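Local coordinates for protein putative phosphoribosyltransferase (Neisseria gonorrhoeae, PDB 5VOG) that binds the alarmone ppGpp (guanosine-5',3'-tetraphosphate) and is probably a phosphoribosyltransferase of the type I fold, though its substrates are not established, at residues 102-106 against 131-135. Numbering follows the deposited sequence.
With G4P (guanosine-5',3'-tetraphosphate), chain D.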
ATOM      1  N   LEU A 102       8.124  12.397   3.141  1.00 23.17           N
ATOM      2  CA  LEU A 102       9.014  11.458   2.461  1.00 21.78           C
ATOM      3  C   LEU A 102       8.214  10.748   1.374  1.00 21.82           C
ATOM      4  O   LEU A 102       7.324   9.944   1.675  1.00 22.36           O
ATOM      5  CB  LEU A 102       9.596  10.443   3.446  1.00 22.85           C
ATOM      6  CG  LEU A 102      10.577   9.435   2.850  1.00 23.25           C
ATOM      7  CD1 LEU A 102      11.860  10.152   2.415  1.00 25.73           C
ATOM      8  CD2 LEU A 102      10.874   8.304   3.831  1.00 24.28           C
ATOM      9  N   VAL A 103       8.537  11.031   0.116  1.00 21.60           N
ATOM     10  CA  VAL A 103       7.901  10.369  -1.019  1.00 21.05           C
ATOM     11  C   VAL A 103       8.522   8.985  -1.170  1.00 20.74           C
ATOM     12  O   VAL A 103       9.746   8.850  -1.124  1.00 24.34           O
ATOM     13  CB  VAL A 103       8.088  11.217  -2.291  1.00 22.22           C
ATOM     14  CG1 VAL A 103       7.483  10.545  -3.510  1.00 24.47           C
ATOM     15  CG2 VAL A 103       7.508  12.629  -2.084  1.00 24.45           C
ATOM     16  N   VAL A 104       7.692   7.949  -1.342  1.00 20.84           N
ATOM     17  CA  VAL A 104       8.160   6.559  -1.365  1.00 20.41           C
ATOM     18  C   VAL A 104       7.712   5.884  -2.659  1.00 20.60           C
ATOM     19  O   VAL A 104       6.534   5.953  -3.025  1.00 20.75           O
ATOM     20  CB  VAL A 104       7.650   5.764  -0.144  1.00 20.42           C
ATOM     21  CG1 VAL A 104       8.096   4.301  -0.235  1.00 21.51           C
ATOM     22  CG2 VAL A 104       8.099   6.410   1.162  1.00 22.04           C
ATOM     23  N   ASP A 105       8.640   5.209  -3.343  1.00 19.72           N
ATOM     24  CA  ASP A 105       8.281   4.412  -4.512  1.00 20.17           C
ATOM     25  C   ASP A 105       9.153   3.163  -4.550  1.00 20.51           C
ATOM     26  O   ASP A 105      10.119   3.045  -3.794  1.00 20.50           O
ATOM     27  CB  ASP A 105       8.397   5.225  -5.807  1.00 21.12           C
ATOM     28  CG  ASP A 105       7.319   4.875  -6.815  1.00 23.48           C
ATOM     29  OD1 ASP A 105       6.798   3.744  -6.765  1.00 23.07           O
ATOM     30  OD2 ASP A 105       6.995   5.729  -7.670  1.00 25.81           O
ATOM     31  N   GLU A 106       8.795   2.202  -5.417  1.00 21.42           N
ATOM     32  CA  GLU A 106       9.552   0.946  -5.393  1.00 21.47           C
ATOM     33  C   GLU A 106      10.792   0.969  -6.289  1.00 21.52           C
ATOM     34  O   GLU A 106      11.818   0.400  -5.906  1.00 22.49           O
ATOM     35  CB  GLU A 106       8.655  -0.262  -5.740  1.00 23.25           C
ATOM     36  CG  GLU A 106       8.646  -0.764  -7.190  1.00 23.65           C
ATOM     37  CD  GLU A 106       7.778   0.080  -8.118  1.00 25.51           C
ATOM     38  OE1 GLU A 106       7.753   1.312  -7.963  1.00 25.59           O
ATOM     39  OE2 GLU A 106       7.118  -0.494  -9.010  1.00 27.00           O
ATOM     40  N   VAL A 131      12.847  11.921  -0.896  1.00 24.33           N
ATOM     41  CA  VAL A 131      12.381  10.772  -1.661  1.00 25.39           C
ATOM     42  C   VAL A 131      13.185   9.539  -1.271  1.00 25.10           C
ATOM     43  O   VAL A 131      14.404   9.604  -1.065  1.00 26.19           O
ATOM     44  CB  VAL A 131      12.432  11.035  -3.185  1.00 29.81           C
ATOM     45  CG1 VAL A 131      13.850  11.177  -3.672  1.00 30.75           C
ATOM     46  CG2 VAL A 131      11.705   9.933  -3.949  1.00 31.25           C
ATOM     47  N   ALA A 132      12.476   8.421  -1.121  1.00 24.69           N
ATOM     48  CA  ALA A 132      13.055   7.133  -0.770  1.00 23.80           C
ATOM     49  C   ALA A 132      12.530   6.092  -1.745  1.00 22.03           C
ATOM     50  O   ALA A 132      11.313   5.956  -1.908  1.00 23.58           O
ATOM     51  CB  ALA A 132      12.689   6.734   0.664  1.00 25.16           C
ATOM     52  N   VAL A 133      13.429   5.367  -2.403  1.00 22.69           N
ATOM     53  CA  VAL A 133      13.039   4.314  -3.331  0.62 23.74           C
ATOM     54  C   VAL A 133      13.690   3.012  -2.899  1.00 23.30           C
ATOM     55  O   VAL A 133      14.809   2.999  -2.376  1.00 23.80           O
ATOM     56  CB  VAL A 133      13.398   4.640  -4.796  0.62 25.76           C
ATOM     57  CG1 VAL A 133      12.524   5.743  -5.317  0.62 26.23           C
ATOM     58  CG2 VAL A 133      14.872   5.021  -4.923  0.62 26.39           C
ATOM     59  N   LEU A 134      12.968   1.911  -3.097  1.00 22.49           N
ATOM     60  CA  LEU A 134      13.499   0.604  -2.733  1.00 22.29           C
ATOM     61  C   LEU A 134      14.715   0.248  -3.584  1.00 23.66           C
ATOM     62  O   LEU A 134      15.784  -0.090  -3.052  1.00 23.61           O
ATOM     63  CB  LEU A 134      12.390  -0.443  -2.873  1.00 22.70           C
ATOM     64  CG  LEU A 134      12.754  -1.931  -2.865  1.00 23.00           C
ATOM     65  CD1 LEU A 134      13.375  -2.353  -1.542  1.00 24.06           C
ATOM     66  CD2 LEU A 134      11.497  -2.756  -3.144  1.00 22.69           C
ATOM     67  N   HIS A 135      14.577   0.340  -4.907  1.00 22.69           N
ATOM     68  CA  HIS A 135      15.607  -0.064  -5.856  1.00 22.35           C
ATOM     69  C   HIS A 135      15.953   1.089  -6.778  1.00 23.93           C
ATOM     70  O   HIS A 135      15.062   1.669  -7.411  1.00 24.74           O
ATOM     71  CB  HIS A 135      15.129  -1.245  -6.695  1.00 23.60           C
ATOM     72  CG  HIS A 135      14.916  -2.487  -5.904  1.00 24.43           C
ATOM     73  ND1 HIS A 135      13.801  -3.284  -6.057  1.00 24.13           N
ATOM     74  CD2 HIS A 135      15.689  -3.087  -4.968  1.00 24.54           C
ATOM     75  CE1 HIS A 135      13.895  -4.318  -5.241  1.00 25.45           C
ATOM     76  NE2 HIS A 135      15.034  -4.225  -4.574  1.00 24.78           N
TER
HETATM   77  PB  G4P D 203      10.492   6.272 -11.732  1.00 25.52           P
HETATM   78  O1B G4P D 203      10.120   7.642 -12.003  1.00 26.06           O
HETATM   79  O2B G4P D 203      11.923   5.881 -12.165  1.00 26.31           O
HETATM   80  O3B G4P D 203      10.285   5.928 -10.223  1.00 25.55           O
HETATM   81  O3A G4P D 203       9.482   5.260 -12.439  1.00 26.61           O
HETATM   82  PA  G4P D 203       9.070   5.095 -13.964  1.00 26.47           P
HETATM   83  O1A G4P D 203       8.184   6.196 -14.404  1.00 29.15           O
HETATM   84  O2A G4P D 203      10.308   4.913 -14.805  1.00 27.40           O
HETATM   85  O5' G4P D 203       8.321   3.670 -13.901  1.00 28.20           O
HETATM   86  C5' G4P D 203       7.305   3.283 -14.846  1.00 27.05           C
HETATM   87  C4' G4P D 203       6.844   1.893 -14.495  1.00 26.01           C
HETATM   88  O4' G4P D 203       7.875   0.939 -14.802  1.00 27.16           O
HETATM   89  C3' G4P D 203       6.501   1.690 -13.015  1.00 25.34           C
HETATM   90  O3' G4P D 203       5.130   1.249 -12.918  1.00 25.23           O
HETATM   91  C2' G4P D 203       7.460   0.604 -12.519  1.00 25.30           C
HETATM   92  O2' G4P D 203       6.872  -0.305 -11.590  1.00 26.79           O
HETATM   93  C1' G4P D 203       7.841  -0.081 -13.829  1.00 25.70           C
HETATM   94  N9  G4P D 203       9.176  -0.681 -13.769  1.00 25.63           N
HETATM   95  C8  G4P D 203      10.364  -0.076 -14.082  1.00 27.32           C
HETATM   96  N7  G4P D 203      11.401  -0.863 -13.915  1.00 27.05           N
HETATM   97  C5  G4P D 203      10.857  -2.057 -13.464  1.00 25.70           C
HETATM   98  C6  G4P D 203      11.470  -3.303 -13.120  1.00 26.54           C
HETATM   99  O6  G4P D 203      12.671  -3.584 -13.151  1.00 26.74           O
HETATM  100  N1  G4P D 203      10.543  -4.250 -12.730  1.00 26.91           N
HETATM  101  C2  G4P D 203       9.188  -4.048 -12.666  1.00 25.97           C
HETATM  102  N2  G4P D 203       8.437  -5.085 -12.286  1.00 27.57           N
HETATM  103  N3  G4P D 203       8.605  -2.895 -12.983  1.00 26.18           N
HETATM  104  C4  G4P D 203       9.487  -1.954 -13.371  1.00 25.66           C
HETATM  105  PC  G4P D 203       3.908   2.254 -12.920  1.00 25.36           P
HETATM  106  O1C G4P D 203       3.551   2.655 -14.308  1.00 27.00           O
HETATM  107  O2C G4P D 203       4.330   3.384 -12.021  1.00 24.50           O
HETATM  108  O3C G4P D 203       2.728   1.450 -12.211  1.00 24.62           O
HETATM  109  PD  G4P D 203       2.488   0.898 -10.734  1.00 23.07           P
HETATM  110  O1D G4P D 203       3.465   1.612  -9.860  1.00 23.04           O
HETATM  111  O2D G4P D 203       1.019   1.249 -10.403  1.00 23.37           O
HETATM  112  O3D G4P D 203       2.678  -0.594 -10.826  1.00 24.82           O
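Val103 O accepts a hydrogen bond from Ala132 N at 2.8 Å. The bond joins two neighbouring parallel strands, 101-105 and 129-133, in the central sheet of a type I phosphoribosyltransferase fold. Helix 112-121 lies in the connection between them. The pairing continues as Ala132 O accepts Asp105 N, and Asp105 O then accepts Leu134 N. Val103 and Asp105 put their side chains on the same face as Val131 and Val133. On the other face, Leu102 reaches Ala132. Its CG lies anti to the backbone N (chi1 -178°), and CD1 and CD2 both close on Ala132 CB, at 3.9 and 4.0 Å. Ile31 of helix 17-33 also packs on this pair.

The backbone turns a corner at Glu106 and at Leu134, yet the two segments stay joined: His135 N bonds to Glu106 O at 2.9 Å. Leu134 CB packs against the same oxygen, and Leu134 CG sits over the centre of the His135 ring. ND1 of that ring is hydrogen-bonded to Tyr164.

From the Glu106 backbone, CB points away from 131-135. The side chain then bends at chi2 (-79°) toward the nucleotide pocket. CD comes within 3.6 Å of the ribose O2' of ppGpp. OE1 remains farther from this hydroxyl. Asp105 OD1 takes the Glu106 N-H on its anti side, 23° off the carboxylate plane. Glu106 OE2 makes the ligand bond, accepting the hydroxyl of G4P O2' at 2.6 Å.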